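Local coordinates for protein bradyzoite surface antigen BSR4 (Toxoplasma gondii, PDB 2JKS) that probably serves as a surface antigen of the bradyzoite stage, built from two SRS domains of the SAG1-related superfamily and binding zinc, at residues Leu127-Cys138 and Ala153-Arg164. Residues are numbered along the deposited sequence; the frame is centred on the assembly and turned at random.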
loop_
_atom_site.group_PDB
_atom_site.type_symbol
_atom_site.label_atom_id
_atom_site.label_comp_id
_atom_site.label_asym_id
_atom_site.label_seq_id
_atom_site.Cartn_x
_atom_site.Cartn_y
_atom_site.Cartn_z
ATOM N N LEU A 127 3.058 3.697 -3.771
ATOM C CA LEU A 127 3.084 2.780 -2.597
ATOM C C LEU A 127 1.657 2.560 -2.107
ATOM O O LEU A 127 0.947 3.541 -1.939
ATOM C CB LEU A 127 3.975 3.343 -1.493
ATOM C CG LEU A 127 5.460 3.356 -1.800
ATOM C CD1 LEU A 127 6.181 4.002 -0.605
ATOM C CD2 LEU A 127 5.911 1.912 -2.075
ATOM N N PRO A 128 1.223 1.277 -1.937
ATOM C CA PRO A 128 -0.181 0.932 -1.623
ATOM C C PRO A 128 -0.557 1.279 -0.165
ATOM O O PRO A 128 0.313 1.569 0.646
ATOM C CB PRO A 128 -0.237 -0.597 -1.888
ATOM C CG PRO A 128 1.156 -1.062 -1.622
ATOM C CD PRO A 128 2.055 0.060 -2.108
ATOM N N LEU A 129 -1.847 1.305 0.137
ATOM C CA LEU A 129 -2.336 1.448 1.535
ATOM C C LEU A 129 -2.270 0.176 2.341
ATOM O O LEU A 129 -2.390 0.190 3.576
ATOM C CB LEU A 129 -3.776 1.955 1.516
ATOM C CG LEU A 129 -3.976 3.264 0.776
ATOM C CD1 LEU A 129 -5.456 3.685 0.799
ATOM C CD2 LEU A 129 -3.057 4.353 1.289
ATOM N N THR A 130 -2.113 -0.949 1.635
ATOM C CA THR A 130 -2.013 -2.238 2.256
ATOM C C THR A 130 -0.842 -3.001 1.621
ATOM O O THR A 130 -0.461 -2.694 0.490
ATOM C CB THR A 130 -3.344 -3.061 2.101
ATOM O OG1 THR A 130 -3.622 -3.225 0.716
ATOM C CG2 THR A 130 -4.540 -2.303 2.745
ATOM N N ASP A 131 -0.311 -3.981 2.347
ATOM C CA ASP A 131 0.824 -4.792 1.851
ATOM C C ASP A 131 0.402 -5.610 0.643
ATOM O O ASP A 131 -0.647 -6.224 0.680
ATOM C CB ASP A 131 1.386 -5.684 2.960
ATOM C CG ASP A 131 1.981 -4.882 4.117
ATOM O OD1 ASP A 131 2.502 -3.763 3.898
ATOM O OD2 ASP A 131 1.956 -5.370 5.255
ATOM N N LYS A 132 1.207 -5.578 -0.424
ATOM C CA LYS A 132 0.908 -6.313 -1.640
ATOM C C LYS A 132 2.039 -7.259 -2.035
ATOM O O LYS A 132 3.212 -7.059 -1.690
ATOM C CB LYS A 132 0.632 -5.360 -2.823
ATOM C CG LYS A 132 -0.443 -4.283 -2.580
ATOM C CD LYS A 132 -1.854 -4.896 -2.533
ATOM C CE LYS A 132 -2.869 -3.791 -2.224
ATOM N NZ LYS A 132 -4.229 -4.398 -2.168
ATOM N N ALA A 133 1.678 -8.254 -2.830
ATOM C CA ALA A 133 2.636 -9.147 -3.464
ATOM C C ALA A 133 2.192 -9.484 -4.885
ATOM O O ALA A 133 0.987 -9.638 -5.169
ATOM C CB ALA A 133 2.781 -10.434 -2.633
ATOM N N PHE A 134 3.156 -9.660 -5.769
ATOM C CA PHE A 134 2.864 -10.193 -7.102
ATOM C C PHE A 134 3.971 -11.138 -7.485
ATOM O O PHE A 134 4.963 -11.275 -6.741
ATOM C CB PHE A 134 2.691 -9.049 -8.141
ATOM C CG PHE A 134 3.967 -8.248 -8.430
ATOM C CD1 PHE A 134 4.929 -8.746 -9.337
ATOM C CD2 PHE A 134 4.181 -7.009 -7.822
ATOM C CE1 PHE A 134 6.063 -8.060 -9.618
ATOM C CE2 PHE A 134 5.357 -6.254 -8.130
ATOM C CZ PHE A 134 6.280 -6.798 -9.039
ATOM N N VAL A 135 3.786 -11.788 -8.633
ATOM C CA VAL A 135 4.700 -12.820 -9.145
ATOM C C VAL A 135 4.951 -12.507 -10.648
ATOM O O VAL A 135 4.037 -12.111 -11.405
ATOM C CB VAL A 135 4.119 -14.298 -8.930
ATOM C CG1 VAL A 135 4.774 -15.315 -9.861
ATOM C CG2 VAL A 135 4.300 -14.785 -7.488
ATOM N N VAL A 136 6.201 -12.656 -11.042
ATOM C CA VAL A 136 6.641 -12.636 -12.436
ATOM C C VAL A 136 7.626 -13.820 -12.526
ATOM O O VAL A 136 8.056 -14.382 -11.506
ATOM C CB VAL A 136 7.304 -11.250 -12.875
ATOM C CG1 VAL A 136 6.282 -10.054 -12.875
ATOM C CG2 VAL A 136 8.547 -10.888 -11.965
ATOM N N GLY A 137 7.975 -14.212 -13.736
ATOM C CA GLY A 137 8.854 -15.351 -13.890
ATOM C C GLY A 137 9.371 -15.431 -15.308
ATOM O O GLY A 137 8.952 -14.659 -16.164
ATOM N N CYS A 138 10.298 -16.353 -15.550
ATOM C CA CYS A 138 10.717 -16.671 -16.914
ATOM C C CYS A 138 10.633 -18.178 -17.074
ATOM O O CYS A 138 10.809 -18.902 -16.117
ATOM C CB CYS A 138 12.146 -16.169 -17.184
ATOM S SG CYS A 138 12.189 -14.389 -17.289
ATOM N N ALA A 153 12.013 -25.309 -18.071
ATOM C CA ALA A 153 12.346 -24.980 -16.704
ATOM C C ALA A 153 11.886 -23.531 -16.533
ATOM O O ALA A 153 11.664 -22.811 -17.519
ATOM C CB ALA A 153 13.816 -25.106 -16.472
ATOM N N ALA A 154 11.712 -23.118 -15.285
ATOM C CA ALA A 154 11.238 -21.760 -15.001
ATOM C C ALA A 154 11.859 -21.205 -13.712
ATOM O O ALA A 154 12.365 -21.965 -12.891
ATOM C CB ALA A 154 9.718 -21.776 -14.907
ATOM N N CYS A 155 11.851 -19.876 -13.580
ATOM C CA CYS A 155 12.134 -19.196 -12.309
ATOM C C CYS A 155 10.874 -18.494 -11.927
ATOM O O CYS A 155 10.187 -17.892 -12.773
ATOM C CB CYS A 155 13.169 -18.093 -12.486
ATOM S SG CYS A 155 14.830 -18.658 -12.659
ATOM N N LYS A 156 10.588 -18.515 -10.648
ATOM C CA LYS A 156 9.497 -17.712 -10.148
ATOM C C LYS A 156 9.950 -16.627 -9.119
ATOM O O LYS A 156 10.641 -16.921 -8.162
ATOM C CB LYS A 156 8.450 -18.659 -9.580
ATOM C CG LYS A 156 7.326 -17.999 -8.918
ATOM C CD LYS A 156 6.883 -18.934 -7.855
ATOM C CE LYS A 156 5.388 -18.906 -7.739
ATOM N NZ LYS A 156 5.026 -19.903 -6.734
ATOM N N LEU A 157 9.553 -15.369 -9.345
ATOM C CA LEU A 157 9.937 -14.293 -8.451
ATOM C C LEU A 157 8.710 -13.704 -7.776
ATOM O O LEU A 157 7.839 -13.201 -8.448
ATOM C CB LEU A 157 10.694 -13.172 -9.213
ATOM C CG LEU A 157 11.177 -11.978 -8.358
ATOM C CD1 LEU A 157 12.166 -12.406 -7.273
ATOM C CD2 LEU A 157 11.773 -10.844 -9.218
ATOM N N THR A 158 8.660 -13.770 -6.450
ATOM C CA THR A 158 7.647 -13.063 -5.710
ATOM C C THR A 158 8.184 -11.671 -5.306
ATOM O O THR A 158 9.217 -11.566 -4.653
ATOM C CB THR A 158 7.173 -13.866 -4.477
ATOM O OG1 THR A 158 6.646 -15.141 -4.906
ATOM C CG2 THR A 158 6.111 -13.103 -3.685
ATOM N N VAL A 159 7.461 -10.610 -5.670
ATOM C CA VAL A 159 7.834 -9.268 -5.220
ATOM C C VAL A 159 6.767 -8.801 -4.240
ATOM O O VAL A 159 5.602 -8.698 -4.598
ATOM C CB VAL A 159 7.944 -8.275 -6.400
ATOM C CG1 VAL A 159 8.289 -6.763 -5.955
ATOM C CG2 VAL A 159 8.897 -8.876 -7.597
ATOM N N ASN A 160 7.199 -8.540 -3.013
ATOM C CA ASN A 160 6.398 -7.979 -1.942
ATOM C C ASN A 160 6.584 -6.487 -2.032
ATOM O O ASN A 160 7.698 -6.025 -2.252
ATOM C CB ASN A 160 6.931 -8.545 -0.613
ATOM C CG ASN A 160 6.740 -10.045 -0.539
ATOM O OD1 ASN A 160 5.606 -10.511 -0.564
ATOM N ND2 ASN A 160 7.843 -10.816 -0.546
ATOM N N VAL A 161 5.492 -5.741 -1.948
ATOM C CA VAL A 161 5.537 -4.290 -1.929
ATOM C C VAL A 161 4.922 -3.859 -0.586
ATOM O O VAL A 161 3.763 -4.174 -0.307
ATOM C CB VAL A 161 4.753 -3.674 -3.116
ATOM C CG1 VAL A 161 4.880 -2.170 -3.102
ATOM C CG2 VAL A 161 5.216 -4.337 -4.478
ATOM N N GLU A 162 5.735 -3.229 0.259
ATOM C CA GLU A 162 5.265 -2.800 1.581
ATOM C C GLU A 162 4.429 -1.550 1.421
ATOM O O GLU A 162 4.771 -0.680 0.628
ATOM C CB GLU A 162 6.436 -2.518 2.504
ATOM C CG GLU A 162 7.301 -3.759 2.682
ATOM C CD GLU A 162 8.352 -3.635 3.767
ATOM O OE1 GLU A 162 8.632 -2.510 4.217
ATOM O OE2 GLU A 162 8.912 -4.680 4.157
ATOM N N ALA A 163 3.338 -1.473 2.190
ATOM C CA ALA A 163 2.469 -0.304 2.232
ATOM C C ALA A 163 3.244 0.965 2.621
ATOM O O ALA A 163 4.181 0.910 3.413
ATOM C CB ALA A 163 1.355 -0.555 3.292
ATOM N N ARG A 164 2.838 2.102 2.093
ATOM C CA ARG A 164 3.337 3.386 2.587
ATOM C C ARG A 164 3.032 3.521 4.082
ATOM O O ARG A 164 2.102 2.867 4.609
ATOM C CB ARG A 164 2.668 4.546 1.857
ATOM C CG ARG A 164 1.172 4.698 2.152
ATOM C CD ARG A 164 0.481 5.080 0.861
ATOM N NE ARG A 164 0.480 6.501 0.602
ATOM C CZ ARG A 164 0.514 7.015 -0.634
ATOM N NH1 ARG A 164 0.612 6.220 -1.702
ATOM N NH2 ARG A 164 0.480 8.329 -0.807
#
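Phe-134 lays one face of its ring over Val-159: the methine CB of Val-159 stands 3.7 Å from the centroid of the Phe-134 ring and 23° off its normal, a CH-pi contact offset toward the rim. The ring reaches its neighbour because chi1 of 67° sets CG between the backbone N and the carbonyl carbon, turning the ring toward strand 153-161. Both valine methyls also touch the ring's far end. On the same face, Val-136 runs alongside Leu-157, and farther along Val-161 turns CG1 to Pro-128, with CD of Pro-128 3.7 Å from CG1 of Val-161. Leu-91 and Leu-94 of helix 91-95 and Val-65 of strand 53-67 also pack against Phe-134.

The backbones beneath form an antiparallel beta hairpin of the first SRS domain, their segment axes at 160°; the hydrogen-bonded pairs Lys-132/Val-161, Phe-134/Val-159, Val-136/Leu-157 and Cys-138/Cys-155 alternate with non-hydrogen-bonded ones. Disulfides from Cys-138 to Cys-46 and from Cys-155 to Cys-16 tie this end to the domain's other sheet. The reverse face is more polar: Val-135 sets CG2 3.5 Å from OG1 of Thr-158, and its CG1 meets the aliphatic CG of Lys-156.

Past the strands the ladder gives way to mixed backbone and side-chain hydrogen bonds. Asp-131 OD1 takes the N-H of Ala-163 at 3.0 Å, nearly straight, while OD2 is held by Lys-180 N of the second domain. Arg-164 N gives a hydrogen bond to Pro-128 O, and the bent side chain of Arg-164 brings NH1 to a second one, 2.7 Å from Leu-127 O, which lies in the guanidinium plane at its edge. CD2 of Leu-129 packs 3.6 Å from CD of Arg-164. Lys-132 turns its amine away to Glu-96, a zinc ligand.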